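PDB 6LCJ: alpha-galactosidase from Thermus thermophilus, which probably hydrolyses terminal alpha-galactosyl residues from galactose-containing oligosaccharides, as a hexameric GH36-family glycosidase. Local coordinates for residues 24-38 and 121-135. Numbering follows the deposited sequence.
Sequences PGGVRLWGREVRVFP and LLLGRYAGKGGAWFL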
ATOM      1  N   PRO E  24     -20.416  50.785   4.300  1.00 44.23           N
ATOM      2  CA  PRO E  24     -21.771  50.778   3.727  1.00 39.33           C
ATOM      3  C   PRO E  24     -22.244  49.354   3.487  1.00 43.79           C
ATOM      4  O   PRO E  24     -21.605  48.584   2.766  1.00 45.89           O
ATOM      5  CB  PRO E  24     -21.608  51.550   2.416  1.00 35.10           C
ATOM      6  CG  PRO E  24     -20.247  52.165   2.473  1.00 38.22           C
ATOM      7  CD  PRO E  24     -19.424  51.328   3.363  1.00 41.17           C
ATOM      8  N   GLY E  25     -23.359  48.998   4.119  1.00 43.02           N
ATOM      9  CA  GLY E  25     -23.953  47.688   3.953  1.00 39.07           C
ATOM     10  C   GLY E  25     -23.421  46.618   4.882  1.00 44.57           C
ATOM     11  O   GLY E  25     -23.901  45.477   4.822  1.00 43.44           O
ATOM     12  N   GLY E  26     -22.445  46.943   5.729  1.00 36.97           N
ATOM     13  CA  GLY E  26     -21.916  45.987   6.680  1.00 36.91           C
ATOM     14  C   GLY E  26     -20.760  46.563   7.465  1.00 42.42           C
ATOM     15  O   GLY E  26     -20.844  47.688   7.976  1.00 45.74           O
ATOM     16  N   VAL E  27     -19.663  45.817   7.556  1.00 36.00           N
ATOM     17  CA  VAL E  27     -18.503  46.222   8.335  1.00 40.36           C
ATOM     18  C   VAL E  27     -17.244  45.858   7.562  1.00 40.40           C
ATOM     19  O   VAL E  27     -17.271  45.108   6.588  1.00 40.90           O
ATOM     20  CB  VAL E  27     -18.465  45.565   9.735  1.00 43.99           C
ATOM     21  CG1 VAL E  27     -19.564  46.124  10.632  1.00 42.20           C
ATOM     22  CG2 VAL E  27     -18.563  44.039   9.608  1.00 38.80           C
ATOM     23  N   ARG E  28     -16.125  46.378   8.041  1.00 45.26           N
ATOM     24  CA  ARG E  28     -14.823  46.113   7.456  1.00 41.84           C
ATOM     25  C   ARG E  28     -13.922  45.525   8.532  1.00 45.39           C
ATOM     26  O   ARG E  28     -13.753  46.122   9.600  1.00 45.66           O
ATOM     27  CB  ARG E  28     -14.221  47.385   6.873  1.00 40.64           C
ATOM     28  CG  ARG E  28     -12.932  47.147   6.145  1.00 47.62           C
ATOM     29  CD  ARG E  28     -12.367  48.444   5.603  1.00 53.60           C
ATOM     30  NE  ARG E  28     -13.260  49.093   4.650  1.00 60.11           N
ATOM     31  CZ  ARG E  28     -12.902  49.388   3.405  1.00 61.27           C
ATOM     32  NH1 ARG E  28     -11.668  49.081   2.984  1.00 51.82           N
ATOM     33  NH2 ARG E  28     -13.772  49.982   2.589  1.00 47.29           N
ATOM     34  N   LEU E  29     -13.360  44.356   8.250  1.00 44.59           N
ATOM     35  CA  LEU E  29     -12.459  43.656   9.150  1.00 38.30           C
ATOM     36  C   LEU E  29     -11.030  43.859   8.682  1.00 42.19           C
ATOM     37  O   LEU E  29     -10.782  44.218   7.528  1.00 43.26           O
ATOM     38  CB  LEU E  29     -12.792  42.162   9.193  1.00 36.36           C
ATOM     39  CG  LEU E  29     -14.274  41.828   9.382  1.00 39.07           C
ATOM     40  CD1 LEU E  29     -14.474  40.324   9.468  1.00 34.06           C
ATOM     41  CD2 LEU E  29     -14.838  42.524  10.625  1.00 40.60           C
ATOM     42  N   TRP E  30     -10.083  43.635   9.592  1.00 41.43           N
ATOM     43  CA  TRP E  30      -8.679  43.562   9.212  1.00 44.01           C
ATOM     44  C   TRP E  30      -8.047  42.293   9.748  1.00 43.84           C
ATOM     45  O   TRP E  30      -8.346  41.870  10.867  1.00 47.15           O
ATOM     46  CB  TRP E  30      -7.890  44.750   9.714  1.00 52.04           C
ATOM     47  CG  TRP E  30      -7.603  45.653   8.609  1.00 55.34           C
ATOM     48  CD1 TRP E  30      -6.558  45.575   7.724  1.00 51.34           C
ATOM     49  CD2 TRP E  30      -8.404  46.766   8.204  1.00 54.86           C
ATOM     50  NE1 TRP E  30      -6.657  46.596   6.797  1.00 57.28           N
ATOM     51  CE2 TRP E  30      -7.779  47.340   7.074  1.00 54.32           C
ATOM     52  CE3 TRP E  30      -9.580  47.344   8.700  1.00 53.42           C
ATOM     53  CZ2 TRP E  30      -8.295  48.464   6.430  1.00 59.22           C
ATOM     54  CZ3 TRP E  30     -10.088  48.456   8.062  1.00 56.51           C
ATOM     55  CH2 TRP E  30      -9.445  49.008   6.941  1.00 58.39           C
ATOM     56  N   GLY E  31      -7.170  41.689   8.946  1.00 37.43           N
ATOM     57  CA  GLY E  31      -6.416  40.553   9.430  1.00 38.35           C
ATOM     58  C   GLY E  31      -6.003  39.555   8.377  1.00 36.61           C
ATOM     59  O   GLY E  31      -6.765  39.252   7.454  1.00 40.37           O
ATOM     60  N   ARG E  32      -4.783  39.036   8.510  1.00 33.94           N
ATOM     61  CA  ARG E  32      -4.343  37.963   7.630  1.00 36.03           C
ATOM     62  C   ARG E  32      -5.316  36.795   7.670  1.00 39.27           C
ATOM     63  O   ARG E  32      -5.612  36.187   6.636  1.00 41.22           O
ATOM     64  CB  ARG E  32      -2.934  37.507   8.012  1.00 35.55           C
ATOM     65  CG  ARG E  32      -2.112  37.011   6.829  1.00 50.74           C
ATOM     66  CD  ARG E  32      -1.089  35.965   7.249  1.00 58.45           C
ATOM     67  NE  ARG E  32      -0.599  35.173   6.117  1.00 64.31           N
ATOM     68  CZ  ARG E  32      -0.639  33.838   6.067  1.00 66.88           C
ATOM     69  NH1 ARG E  32      -1.149  33.147   7.079  1.00 57.04           N
ATOM     70  NH2 ARG E  32      -0.175  33.188   5.002  1.00 60.86           N
ATOM     71  N   GLU E  33      -5.841  36.476   8.848  1.00 37.45           N
ATOM     72  CA  GLU E  33      -6.863  35.449   8.972  1.00 37.32           C
ATOM     73  C   GLU E  33      -8.022  35.987   9.792  1.00 36.69           C
ATOM     74  O   GLU E  33      -7.807  36.621  10.827  1.00 40.47           O
ATOM     75  CB  GLU E  33      -6.323  34.168   9.609  1.00 33.23           C
ATOM     76  CG  GLU E  33      -7.313  33.031   9.458  1.00 39.53           C
ATOM     77  CD  GLU E  33      -6.808  31.721  10.005  1.00 46.63           C
ATOM     78  OE1 GLU E  33      -5.643  31.349   9.717  1.00 46.80           O
ATOM     79  OE2 GLU E  33      -7.588  31.070  10.734  1.00 45.85           O
ATOM     80  N   VAL E  34      -9.242  35.749   9.322  1.00 35.47           N
ATOM     81  CA  VAL E  34     -10.438  36.179  10.029  1.00 35.38           C
ATOM     82  C   VAL E  34     -11.403  35.007  10.088  1.00 32.47           C
ATOM     83  O   VAL E  34     -11.436  34.155   9.196  1.00 33.46           O
ATOM     84  CB  VAL E  34     -11.105  37.419   9.380  1.00 38.76           C
ATOM     85  CG1 VAL E  34     -10.137  38.607   9.374  1.00 35.09           C
ATOM     86  CG2 VAL E  34     -11.597  37.110   7.975  1.00 34.01           C
ATOM     87  N   ARG E  35     -12.172  34.949  11.169  1.00 36.02           N
ATOM     88  CA  ARG E  35     -13.116  33.870  11.394  1.00 38.24           C
ATOM     89  C   ARG E  35     -14.465  34.482  11.712  1.00 36.99           C
ATOM     90  O   ARG E  35     -14.567  35.310  12.616  1.00 38.71           O
ATOM     91  CB  ARG E  35     -12.652  32.958  12.531  1.00 35.83           C
ATOM     92  CG  ARG E  35     -11.303  32.335  12.268  1.00 32.57           C
ATOM     93  CD  ARG E  35     -11.123  31.039  13.024  1.00 36.40           C
ATOM     94  NE  ARG E  35      -9.877  30.397  12.639  1.00 37.20           N
ATOM     95  CZ  ARG E  35      -9.325  29.378  13.279  1.00 37.96           C
ATOM     96  NH1 ARG E  35      -9.912  28.881  14.359  1.00 35.35           N
ATOM     97  NH2 ARG E  35      -8.182  28.861  12.837  1.00 35.68           N
ATOM     98  N   VAL E  36     -15.487  34.089  10.964  1.00 34.45           N
ATOM     99  CA  VAL E  36     -16.839  34.595  11.146  1.00 35.22           C
ATOM    100  C   VAL E  36     -17.739  33.396  11.381  1.00 36.34           C
ATOM    101  O   VAL E  36     -17.674  32.418  10.629  1.00 37.64           O
ATOM    102  CB  VAL E  36     -17.311  35.408   9.925  1.00 37.04           C
ATOM    103  CG1 VAL E  36     -18.746  35.849  10.105  1.00 36.30           C
ATOM    104  CG2 VAL E  36     -16.405  36.608   9.687  1.00 33.41           C
ATOM    105  N   PHE E  37     -18.564  33.459  12.432  1.00 36.88           N
ATOM    106  CA  PHE E  37     -19.421  32.320  12.736  1.00 36.68           C
ATOM    107  C   PHE E  37     -20.864  32.680  12.455  1.00 39.10           C
ATOM    108  O   PHE E  37     -21.342  33.713  12.939  1.00 42.30           O
ATOM    109  CB  PHE E  37     -19.263  31.872  14.191  1.00 34.02           C
ATOM    110  CG  PHE E  37     -17.850  31.542  14.558  1.00 31.00           C
ATOM    111  CD1 PHE E  37     -17.389  30.238  14.492  1.00 32.15           C
ATOM    112  CD2 PHE E  37     -16.971  32.545  14.934  1.00 31.52           C
ATOM    113  CE1 PHE E  37     -16.077  29.946  14.803  1.00 35.28           C
ATOM    114  CE2 PHE E  37     -15.657  32.265  15.241  1.00 31.51           C
ATOM    115  CZ  PHE E  37     -15.206  30.964  15.181  1.00 32.15           C
ATOM    116  N   PRO E  38     -21.569  31.883  11.658  1.00 38.92           N
ATOM    117  CA  PRO E  38     -22.952  32.180  11.358  1.00 39.99           C
ATOM    118  C   PRO E  38     -23.807  32.078  12.606  1.00 45.66           C
ATOM    119  O   PRO E  38     -23.604  31.195  13.455  1.00 42.73           O
ATOM    120  CB  PRO E  38     -23.334  31.103  10.332  1.00 39.55           C
ATOM    121  CG  PRO E  38     -22.386  29.996  10.589  1.00 41.74           C
ATOM    122  CD  PRO E  38     -21.108  30.656  10.992  1.00 41.05           C
ATOM    123  N   LEU E 121     -18.702  28.009  10.016  1.00 36.95           N
ATOM    124  CA  LEU E 121     -17.602  28.954   9.970  1.00 37.55           C
ATOM    125  C   LEU E 121     -17.327  29.389   8.538  1.00 38.55           C
ATOM    126  O   LEU E 121     -17.310  28.561   7.621  1.00 36.38           O
ATOM    127  CB  LEU E 121     -16.344  28.325  10.585  1.00 37.88           C
ATOM    128  CG  LEU E 121     -15.082  29.164  10.478  1.00 37.77           C
ATOM    129  CD1 LEU E 121     -15.225  30.386  11.378  1.00 39.51           C
ATOM    130  CD2 LEU E 121     -13.869  28.344  10.825  1.00 32.23           C
ATOM    131  N   LEU E 122     -17.131  30.697   8.367  1.00 34.17           N
ATOM    132  CA  LEU E 122     -16.419  31.273   7.233  1.00 34.76           C
ATOM    133  C   LEU E 122     -15.038  31.671   7.719  1.00 35.25           C
ATOM    134  O   LEU E 122     -14.919  32.420   8.693  1.00 39.76           O
ATOM    135  CB  LEU E 122     -17.131  32.507   6.673  1.00 31.79           C
ATOM    136  CG  LEU E 122     -18.266  32.333   5.667  1.00 34.26           C
ATOM    137  CD1 LEU E 122     -18.951  33.669   5.398  1.00 29.22           C
ATOM    138  CD2 LEU E 122     -17.740  31.716   4.373  1.00 31.53           C
ATOM    139  N   LEU E 123     -13.998  31.182   7.048  1.00 32.51           N
ATOM    140  CA  LEU E 123     -12.628  31.520   7.409  1.00 31.99           C
ATOM    141  C   LEU E 123     -11.936  32.151   6.206  1.00 38.77           C
ATOM    142  O   LEU E 123     -11.785  31.508   5.161  1.00 39.42           O
ATOM    143  CB  LEU E 123     -11.877  30.277   7.895  1.00 32.91           C
ATOM    144  CG  LEU E 123     -10.497  30.485   8.530  1.00 30.94           C
ATOM    145  CD1 LEU E 123     -10.140  29.320   9.438  1.00 33.31           C
ATOM    146  CD2 LEU E 123      -9.443  30.627   7.452  1.00 31.69           C
ATOM    147  N   GLY E 124     -11.490  33.396   6.364  1.00 32.44           N
ATOM    148  CA  GLY E 124     -10.748  34.086   5.328  1.00 30.61           C
ATOM    149  C   GLY E 124      -9.268  34.111   5.657  1.00 34.26           C
ATOM    150  O   GLY E 124      -8.878  34.405   6.786  1.00 34.81           O
ATOM    151  N   ARG E 125      -8.449  33.793   4.656  1.00 32.91           N
ATOM    152  CA  ARG E 125      -7.010  33.684   4.845  1.00 33.04           C
ATOM    153  C   ARG E 125      -6.291  34.316   3.663  1.00 32.76           C
ATOM    154  O   ARG E 125      -6.414  33.841   2.532  1.00 31.72           O
ATOM    155  CB  ARG E 125      -6.586  32.224   5.013  1.00 33.53           C
ATOM    156  CG  ARG E 125      -5.098  32.056   5.308  1.00 36.40           C
ATOM    157  CD  ARG E 125      -4.731  30.619   5.567  1.00 31.78           C
ATOM    158  NE  ARG E 125      -5.384  30.125   6.769  1.00 37.59           N
ATOM    159  CZ  ARG E 125      -5.559  28.839   7.038  1.00 40.91           C
ATOM    160  NH1 ARG E 125      -5.130  27.922   6.177  1.00 35.98           N
ATOM    161  NH2 ARG E 125      -6.165  28.477   8.160  1.00 40.76           N
ATOM    162  N   TYR E 126      -5.536  35.378   3.930  1.00 32.91           N
ATOM    163  CA  TYR E 126      -4.665  35.965   2.923  1.00 33.87           C
ATOM    164  C   TYR E 126      -3.417  35.105   2.768  1.00 34.41           C
ATOM    165  O   TYR E 126      -2.851  34.631   3.751  1.00 39.50           O
ATOM    166  CB  TYR E 126      -4.284  37.396   3.312  1.00 37.22           C
ATOM    167  CG  TYR E 126      -5.283  38.456   2.864  1.00 34.69           C
ATOM    168  CD1 TYR E 126      -5.315  38.910   1.548  1.00 31.75           C
ATOM    169  CD2 TYR E 126      -6.188  39.002   3.760  1.00 32.31           C
ATOM    170  CE1 TYR E 126      -6.240  39.879   1.137  1.00 28.73           C
ATOM    171  CE2 TYR E 126      -7.106  39.964   3.363  1.00 32.31           C
ATOM    172  CZ  TYR E 126      -7.129  40.396   2.056  1.00 31.56           C
ATOM    173  OH  TYR E 126      -8.036  41.352   1.687  1.00 31.08           O
ATOM    174  N   ALA E 127      -3.001  34.887   1.522  1.00 37.63           N
ATOM    175  CA  ALA E 127      -1.842  34.032   1.270  1.00 44.63           C
ATOM    176  C   ALA E 127      -0.532  34.768   1.551  1.00 51.86           C
ATOM    177  O   ALA E 127       0.340  34.258   2.265  1.00 48.97           O
ATOM    178  CB  ALA E 127      -1.875  33.515  -0.169  1.00 37.31           C
ATOM    179  N   GLY E 128      -0.374  35.964   0.994  1.00 47.12           N
ATOM    180  CA  GLY E 128       0.779  36.778   1.312  1.00 52.15           C
ATOM    181  C   GLY E 128       0.532  37.726   2.471  1.00 54.68           C
ATOM    182  O   GLY E 128       0.178  37.300   3.576  1.00 57.68           O
ATOM    183  N   LYS E 129       0.719  39.020   2.237  1.00 58.12           N
ATOM    184  CA  LYS E 129       0.507  39.977   3.311  1.00 63.50           C
ATOM    185  C   LYS E 129      -0.984  40.165   3.556  1.00 61.79           C
ATOM    186  O   LYS E 129      -1.807  40.021   2.640  1.00 56.23           O
ATOM    187  CB  LYS E 129       1.174  41.314   2.982  1.00 61.37           C
ATOM    188  CG  LYS E 129       1.011  41.769   1.541  1.00 63.52           C
ATOM    189  CD  LYS E 129       1.144  43.291   1.417  1.00 65.49           C
ATOM    190  CE  LYS E 129       0.286  43.832   0.272  1.00 69.79           C
ATOM    191  NZ  LYS E 129       0.220  45.326   0.223  1.00 70.82           N
ATOM    192  N   GLY E 130      -1.323  40.485   4.815  1.00 58.72           N
ATOM    193  CA  GLY E 130      -2.695  40.650   5.284  1.00 38.80           C
ATOM    194  C   GLY E 130      -3.545  41.617   4.486  1.00 42.34           C
ATOM    195  O   GLY E 130      -3.161  42.046   3.392  1.00 52.92           O
ATOM    196  N   GLY E 131      -4.710  41.973   5.007  1.00 39.34           N
ATOM    197  CA  GLY E 131      -5.555  42.892   4.276  1.00 35.05           C
ATOM    198  C   GLY E 131      -6.903  43.040   4.938  1.00 39.92           C
ATOM    199  O   GLY E 131      -7.148  42.530   6.037  1.00 39.05           O
ATOM    200  N   ALA E 132      -7.774  43.759   4.237  1.00 35.49           N
ATOM    201  CA  ALA E 132      -9.099  44.096   4.722  1.00 39.02           C
ATOM    202  C   ALA E 132     -10.132  43.129   4.161  1.00 39.35           C
ATOM    203  O   ALA E 132      -9.867  42.356   3.233  1.00 34.38           O
ATOM    204  CB  ALA E 132      -9.465  45.536   4.343  1.00 41.28           C
ATOM    205  N   TRP E 133     -11.339  43.216   4.723  1.00 34.25           N
ATOM    206  CA  TRP E 133     -12.429  42.311   4.411  1.00 32.46           C
ATOM    207  C   TRP E 133     -13.732  43.075   4.493  1.00 32.87           C
ATOM    208  O   TRP E 133     -13.885  43.973   5.319  1.00 35.72           O
ATOM    209  CB  TRP E 133     -12.518  41.132   5.384  1.00 30.92           C
ATOM    210  CG  TRP E 133     -11.313  40.279   5.441  1.00 33.29           C
ATOM    211  CD1 TRP E 133     -10.225  40.457   6.243  1.00 31.61           C
ATOM    212  CD2 TRP E 133     -11.065  39.092   4.673  1.00 28.40           C
ATOM    213  NE1 TRP E 133      -9.315  39.456   6.020  1.00 35.38           N
ATOM    214  CE2 TRP E 133      -9.809  38.604   5.062  1.00 30.94           C
ATOM    215  CE3 TRP E 133     -11.785  38.400   3.698  1.00 31.68           C
ATOM    216  CZ2 TRP E 133      -9.250  37.447   4.508  1.00 29.81           C
ATOM    217  CZ3 TRP E 133     -11.224  37.252   3.143  1.00 30.52           C
ATOM    218  CH2 TRP E 133      -9.969  36.796   3.547  1.00 28.46           C
ATOM    219  N   PHE E 134     -14.674  42.697   3.644  1.00 31.69           N
ATOM    220  CA  PHE E 134     -16.043  43.157   3.754  1.00 33.22           C
ATOM    221  C   PHE E 134     -16.844  42.025   4.365  1.00 35.24           C
ATOM    222  O   PHE E 134     -16.710  40.874   3.937  1.00 35.26           O
ATOM    223  CB  PHE E 134     -16.621  43.550   2.396  1.00 31.26           C
ATOM    224  CG  PHE E 134     -18.023  44.067   2.479  1.00 33.13           C
ATOM    225  CD1 PHE E 134     -18.313  45.172   3.264  1.00 34.39           C
ATOM    226  CD2 PHE E 134     -19.049  43.444   1.800  1.00 32.96           C
ATOM    227  CE1 PHE E 134     -19.600  45.656   3.364  1.00 34.95           C
ATOM    228  CE2 PHE E 134     -20.346  43.912   1.896  1.00 37.00           C
ATOM    229  CZ  PHE E 134     -20.621  45.033   2.683  1.00 38.49           C
ATOM    230  N   LEU E 135     -17.640  42.340   5.384  1.00 32.59           N
ATOM    231  CA  LEU E 135     -18.504  41.348   6.008  1.00 34.29           C
ATOM    232  C   LEU E 135     -19.907  41.916   6.090  1.00 34.09           C
ATOM    233  O   LEU E 135     -20.095  43.053   6.526  1.00 36.40           O
ATOM    234  CB  LEU E 135     -18.005  40.951   7.400  1.00 36.64           C
ATOM    235  CG  LEU E 135     -19.008  40.220   8.295  1.00 33.65           C
ATOM    236  CD1 LEU E 135     -19.166  38.784   7.852  1.00 30.75           C
ATOM    237  CD2 LEU E 135     -18.609  40.307   9.755  1.00 27.67           C
TER
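Val27 and Leu29 pair with Leu135 and Trp133 through antiparallel backbone hydrogen bonds; Gly31 N adds one bond to Gly131 O. Val34 and Val36 pair likewise with Gly124 and Leu122, the two strands running at 171°. Between the ladders, Trp133 NE1 donates an almost straight bond to Gly31 O (2.9 Å), in the planes of both ring and carbonyl. Arg32 NH2 bonds Ala127 O (3.0 Å) in the connecting loop. Val34 CG2 sits over one face of the Trp133 indole, 3.7 Å from the centroid of its five-membered ring. Val36 CG1 and Leu135 CD1 meet tip to tip at 3.7 Å, joining the two layers.

On the other face of strand 33-37, Glu33 forms two salt bridges. Its CG is anti to the backbone N (chi1 -168°), and the extended chain lies beside Arg125. Arg125 NE approaches Glu33 OE1 (3.2 Å) from above the carboxylate plane. Arg35 grips Glu33 OE2 side-on with NE and NH2, and its NH2 also bonds Asp256 O of a neighbouring subunit. With an alanine in place of Glu33, Arg125 and Arg35 would probably lose the carboxylate that joins them and be freer to turn.

Each segment gives one strand to each of two packed antiparallel sheets, a beta-sandwich as in the N-terminal domain of GH36 enzymes.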